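PDB 3IFR: carbohydrate kinase, FGGY from Rhodospirillum rubrum, which probably phosphorylates D-xylulose as a xylulokinase of the FGGY family of carbohydrate kinases. Local coordinates for residues C81-L86 against H246-L251; A141-I146 against A152-I157. All blocks are in the same frame, centred on the assembly; numbering follows the deposited sequence.

Interaction 1. Residues C81-L86 against H246-L251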
loop_
_atom_site.group_PDB
_atom_site.type_symbol
_atom_site.label_atom_id
_atom_site.label_comp_id
_atom_site.label_asym_id
_atom_site.label_seq_id
_atom_site.Cartn_x
_atom_site.Cartn_y
_atom_site.Cartn_z
ATOM N N CYS A 81 11.905 -12.984 -4.866
ATOM C CA CYS A 81 11.789 -11.721 -4.119
ATOM C C CYS A 81 10.629 -11.827 -3.116
ATOM O O CYS A 81 9.537 -12.360 -3.426
ATOM C CB CYS A 81 11.623 -10.514 -5.056
ATOM S SG CYS A 81 11.343 -8.906 -4.217
ATOM N N VAL A 82 10.866 -11.341 -1.908
ATOM C CA VAL A 82 9.833 -11.352 -0.886
ATOM C C VAL A 82 9.306 -9.933 -0.642
ATOM O O VAL A 82 10.079 -9.010 -0.363
ATOM C CB VAL A 82 10.388 -11.906 0.437
ATOM C CG1 VAL A 82 9.293 -11.993 1.485
ATOM C CG2 VAL A 82 11.019 -13.294 0.235
ATOM N N THR A 83 7.984 -9.783 -0.686
ATOM C CA THR A 83 7.319 -8.542 -0.331
ATOM C C THR A 83 6.337 -8.863 0.846
ATOM O O THR A 83 6.157 -10.036 1.231
ATOM C CB THR A 83 6.593 -8.005 -1.584
ATOM O OG1 THR A 83 5.874 -6.800 -1.301
ATOM C CG2 THR A 83 5.613 -9.045 -2.110
ATOM N N GLY A 84 5.743 -7.820 1.431
ATOM C CA GLY A 84 4.740 -7.975 2.457
ATOM C C GLY A 84 4.328 -6.622 3.018
ATOM O O GLY A 84 4.816 -5.578 2.593
HETATM N N MSE A 85 3.439 -6.627 4.008
HETATM C CA MSE A 85 2.981 -5.367 4.596
HETATM C C MSE A 85 4.114 -4.626 5.350
HETATM O O MSE A 85 5.068 -5.239 5.816
HETATM C CB MSE A 85 1.745 -5.614 5.460
HETATM C CG MSE A 85 2.024 -5.909 6.935
HETATM SE SE MSE A 85 3.024 -7.563 7.405
HETATM C CE MSE A 85 1.577 -8.928 7.414
ATOM N N LEU A 86 4.016 -3.309 5.443
ATOM C CA LEU A 86 4.988 -2.519 6.204
ATOM C C LEU A 86 4.320 -1.222 6.704
ATOM O O LEU A 86 3.239 -0.839 6.235
ATOM C CB LEU A 86 6.221 -2.161 5.326
ATOM C CG LEU A 86 6.065 -1.118 4.204
ATOM C CD1 LEU A 86 7.417 -0.677 3.616
ATOM C CD2 LEU A 86 5.146 -1.636 3.080
ATOM N N HIS A 246 2.728 -2.399 -1.267
ATOM C CA HIS A 246 1.950 -1.534 -2.101
ATOM C C HIS A 246 2.703 -1.011 -3.327
ATOM O O HIS A 246 2.125 -0.854 -4.342
ATOM C CB HIS A 246 1.225 -0.439 -1.293
ATOM C CG HIS A 246 2.133 0.557 -0.665
ATOM N ND1 HIS A 246 3.040 0.218 0.299
ATOM C CD2 HIS A 246 2.273 1.881 -0.853
ATOM C CE1 HIS A 246 3.703 1.283 0.670
ATOM N NE2 HIS A 246 3.255 2.306 -0.011
ATOM N N ILE A 247 3.994 -0.796 -3.210
ATOM C CA ILE A 247 4.851 -0.432 -4.314
ATOM C C ILE A 247 4.993 -1.575 -5.350
ATOM O O ILE A 247 4.966 -1.323 -6.550
ATOM C CB ILE A 247 6.268 0.032 -3.843
ATOM C CG1 ILE A 247 6.151 0.941 -2.614
ATOM C CG2 ILE A 247 6.981 0.769 -5.002
ATOM C CD1 ILE A 247 5.304 2.170 -2.905
ATOM N N ALA A 248 5.133 -2.817 -4.888
ATOM C CA ALA A 248 5.220 -3.940 -5.811
ATOM C C ALA A 248 3.889 -4.060 -6.533
ATOM O O ALA A 248 3.854 -4.370 -7.729
ATOM C CB ALA A 248 5.569 -5.229 -5.098
ATOM N N SER A 249 2.800 -3.773 -5.825
ATOM C CA SER A 249 1.499 -3.718 -6.486
ATOM C C SER A 249 1.477 -2.623 -7.545
ATOM O O SER A 249 0.952 -2.829 -8.635
ATOM C CB SER A 249 0.355 -3.510 -5.501
ATOM O OG SER A 249 -0.271 -4.740 -5.237
ATOM N N ALA A 250 2.049 -1.458 -7.247
ATOM C CA ALA A 250 2.056 -0.397 -8.264
ATOM C C ALA A 250 2.824 -0.878 -9.511
ATOM O O ALA A 250 2.321 -0.836 -10.616
ATOM C CB ALA A 250 2.632 0.885 -7.723
ATOM N N LEU A 251 4.035 -1.356 -9.319
ATOM C CA LEU A 251 4.817 -1.974 -10.399
ATOM C C LEU A 251 4.018 -2.968 -11.240
ATOM O O LEU A 251 3.995 -2.894 -12.438
ATOM C CB LEU A 251 6.001 -2.714 -9.782
ATOM C CG LEU A 251 6.923 -3.312 -10.833
ATOM C CD1 LEU A 251 7.393 -2.205 -11.775
ATOM C CD2 LEU A 251 8.095 -4.056 -10.163
#

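Interaction 2. Residues A141-I146 against A152-I157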
loop_
_atom_site.group_PDB
_atom_site.type_symbol
_atom_site.label_atom_id
_atom_site.label_comp_id
_atom_site.label_asym_id
_atom_site.label_seq_id
_atom_site.Cartn_x
_atom_site.Cartn_y
_atom_site.Cartn_z
ATOM N N ALA A 141 7.579 5.383 16.834
ATOM C CA ALA A 141 6.453 5.488 17.766
ATOM C C ALA A 141 6.204 4.157 18.483
ATOM O O ALA A 141 6.164 4.103 19.712
ATOM C CB ALA A 141 5.188 5.947 17.072
ATOM N N LYS A 142 6.044 3.077 17.721
ATOM C CA LYS A 142 5.925 1.764 18.338
ATOM C C LYS A 142 7.088 1.420 19.267
ATOM O O LYS A 142 6.851 0.871 20.337
ATOM C CB LYS A 142 5.688 0.675 17.299
ATOM C CG LYS A 142 4.290 0.750 16.705
ATOM C CD LYS A 142 4.248 0.026 15.399
ATOM C CE LYS A 142 2.816 -0.095 14.794
ATOM N NZ LYS A 142 2.473 0.987 13.836
ATOM N N LEU A 143 8.323 1.765 18.899
ATOM C CA LEU A 143 9.474 1.570 19.801
ATOM C C LEU A 143 9.337 2.325 21.144
ATOM O O LEU A 143 9.507 1.722 22.207
ATOM C CB LEU A 143 10.780 1.947 19.119
ATOM C CG LEU A 143 11.733 0.836 18.694
ATOM C CD1 LEU A 143 11.095 -0.526 18.745
ATOM C CD2 LEU A 143 12.386 1.148 17.301
ATOM N N ARG A 144 9.005 3.623 21.108
ATOM C CA ARG A 144 8.792 4.398 22.343
ATOM C C ARG A 144 7.731 3.733 23.223
ATOM O O ARG A 144 7.865 3.725 24.436
ATOM C CB ARG A 144 8.317 5.824 22.036
ATOM C CG ARG A 144 9.323 6.744 21.443
ATOM C CD ARG A 144 10.431 7.113 22.402
ATOM N NE ARG A 144 11.251 8.179 21.836
ATOM C CZ ARG A 144 11.053 9.493 22.010
ATOM N NH1 ARG A 144 10.057 9.938 22.769
ATOM N NH2 ARG A 144 11.863 10.367 21.416
ATOM N N TRP A 145 6.655 3.211 22.618
ATOM C CA TRP A 145 5.590 2.562 23.396
ATOM C C TRP A 145 6.140 1.327 24.129
ATOM O O TRP A 145 5.966 1.154 25.328
ATOM C CB TRP A 145 4.436 2.150 22.488
ATOM C CG TRP A 145 3.315 1.501 23.218
ATOM C CD1 TRP A 145 2.163 2.097 23.647
ATOM C CD2 TRP A 145 3.223 0.118 23.602
ATOM N NE1 TRP A 145 1.372 1.174 24.294
ATOM C CE2 TRP A 145 1.994 -0.047 24.270
ATOM C CE3 TRP A 145 4.049 -0.994 23.429
ATOM C CZ2 TRP A 145 1.578 -1.287 24.780
ATOM C CZ3 TRP A 145 3.639 -2.223 23.934
ATOM C CH2 TRP A 145 2.425 -2.356 24.614
ATOM N N ILE A 146 6.809 0.469 23.385
ATOM C CA ILE A 146 7.452 -0.682 23.948
ATOM C C ILE A 146 8.405 -0.346 25.117
ATOM O O ILE A 146 8.387 -1.021 26.155
ATOM C CB ILE A 146 8.222 -1.427 22.844
ATOM C CG1 ILE A 146 7.269 -2.285 22.032
ATOM C CG2 ILE A 146 9.301 -2.310 23.429
ATOM C CD1 ILE A 146 7.939 -2.787 20.799
ATOM N N ALA A 152 11.308 -4.657 29.572
ATOM C CA ALA A 152 12.128 -5.876 29.490
ATOM C C ALA A 152 12.274 -6.334 28.038
ATOM O O ALA A 152 13.366 -6.731 27.602
ATOM C CB ALA A 152 11.563 -6.998 30.364
ATOM N N VAL A 153 11.183 -6.276 27.280
ATOM C CA VAL A 153 11.316 -6.497 25.847
ATOM C C VAL A 153 12.312 -5.501 25.292
ATOM O O VAL A 153 13.278 -5.877 24.618
ATOM C CB VAL A 153 9.977 -6.376 25.124
ATOM C CG1 VAL A 153 10.163 -6.564 23.619
ATOM C CG2 VAL A 153 9.038 -7.474 25.669
ATOM N N PHE A 154 12.107 -4.233 25.628
ATOM C CA PHE A 154 12.914 -3.166 25.068
ATOM C C PHE A 154 14.407 -3.350 25.299
ATOM O O PHE A 154 15.224 -3.098 24.394
ATOM C CB PHE A 154 12.477 -1.805 25.592
ATOM C CG PHE A 154 13.061 -0.660 24.832
ATOM C CD1 PHE A 154 12.515 -0.266 23.607
ATOM C CD2 PHE A 154 14.152 0.029 25.323
ATOM C CE1 PHE A 154 13.041 0.797 22.894
ATOM C CE2 PHE A 154 14.688 1.094 24.623
ATOM C CZ PHE A 154 14.132 1.476 23.377
ATOM N N GLY A 155 14.771 -3.773 26.499
ATOM C CA GLY A 155 16.186 -3.863 26.836
ATOM C C GLY A 155 16.853 -5.044 26.137
ATOM O O GLY A 155 18.072 -5.073 25.938
ATOM N N ALA A 156 16.047 -6.031 25.761
ATOM C CA ALA A 156 16.596 -7.193 25.061
ATOM C C ALA A 156 16.739 -7.045 23.538
ATOM O O ALA A 156 17.143 -7.997 22.896
ATOM C CB ALA A 156 15.767 -8.397 25.347
ATOM N N ILE A 157 16.391 -5.884 22.968
ATOM C CA ILE A 157 16.338 -5.721 21.513
ATOM C C ILE A 157 17.714 -5.598 20.888
ATOM O O ILE A 157 18.442 -4.628 21.123
ATOM C CB ILE A 157 15.535 -4.473 21.065
ATOM C CG1 ILE A 157 14.054 -4.562 21.477
ATOM C CG2 ILE A 157 15.603 -4.311 19.557
ATOM C CD1 ILE A 157 13.327 -3.280 21.342
#

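Interaction 1. Residues C81-L86 against H246-L251
Leu86 and His246, with Thr83 and Ala248, make a sparse, buried contact in the actin-like ATPase fold of the N-terminal FGGY domain, where strand 77-84 and the turn after it run past helix 245-252. CB of Leu86 touches nothing on the helix segment. Its CG lies between the backbone N and the carbonyl carbon (chi1 72°), and from there the branch divides: CD1 makes no contact with residues 246-251, while CD2 meets the imidazole of His246 at its edge, in the ring plane. CD2 is 4.0 Å from His246 ND1 and 4.1 Å from His246 CE1, and the two side chains cross at about a right angle. One face of the same ring is covered by Ile247 CD1, offset toward the rim. A bound phosphate, probably from the crystallisation liquor, lies about 4 Å from the His246 side chain. Earlier on the strand, CB of Thr83 points toward the helix. The Thr83 hydroxyl is hydrogen-bonded to the carbonyl oxygen of Ala243 on the adjacent strand, and its approach to the helix segment is a van der Waals contact, with Thr83 OG1 4.1 Å from the methyl carbon CB of Ala248.

Interaction 2. Residues A141-I146 against A152-I157
Val153, which packs against Ile146, accepts the shortest hydrogen bond within either segment at its backbone oxygen: Ala156 N lies 3.0 Å from Val153 O, and the same N-H also makes a weak bond to Ala152 O. A further weak bond joins Ile157 N to Phe154 O. The CB atoms of Val153, Phe154 and Ile157 point toward residues 141-146. The side chains that meet across to that segment are apolar. Ile146 is central among them: CG2, anti to the backbone N, reaches the edge of the Phe154 ring in the ring plane, 3.8 Å from Phe154 CD1. The same methyl is 3.9 Å from Phe154 CB and 4.3 Å from Val153 CG1. Two consecutive helices of the N-terminal FGGY domain, 139-149 and 151-155, are thus folded against each other across a very short connection. Leu91 of strand 90-92 touches Ile146, Val153 and Ile157. One turn back from Ile146, Leu143 extends the patch. Its carbonyl oxygen sits oblique to the Phe154 ring, with Leu143 O 3.7 Å from Phe154 CE1, and its side chain follows at 4.4 Å between Leu143 CG and Phe154 CE1. Phe154 CG is itself anti to the backbone N (chi1 -167°), which carries the ring across to this helix. The CB atoms of Trp145 and Arg144 point away from residues 152-157: the indole stacks with His149 and makes a cation-pi contact with Arg109, and the guanidinium forms a salt bridge with Glu120. Leu143 CD1 also meets Ile157 CD1 at 4.4 Å.

In the fold
Both interactions belong to the N-terminal FGGY domain, with centres 27 Å apart and nearest atoms about 8 Å apart, not touching. Along the chain the order is 81-86, 141-146, 152-157, 246-251, so interaction 2 is nested inside the loop closed by interaction 1. Interaction 1 lies near the centre of the chain, on the six-stranded mixed sheet in which strand 77-84 runs parallel between 8-14 and 238-244, the latter leading into helix 245-252. Interaction 2 sits about 26 Å from that centre, in the long excursion between strands 77-84 and 238-244, which holds more helix than strand. Interaction 1 thus belongs to the domain's core beside the bound phosphate, interaction 2 to local packing well away from it.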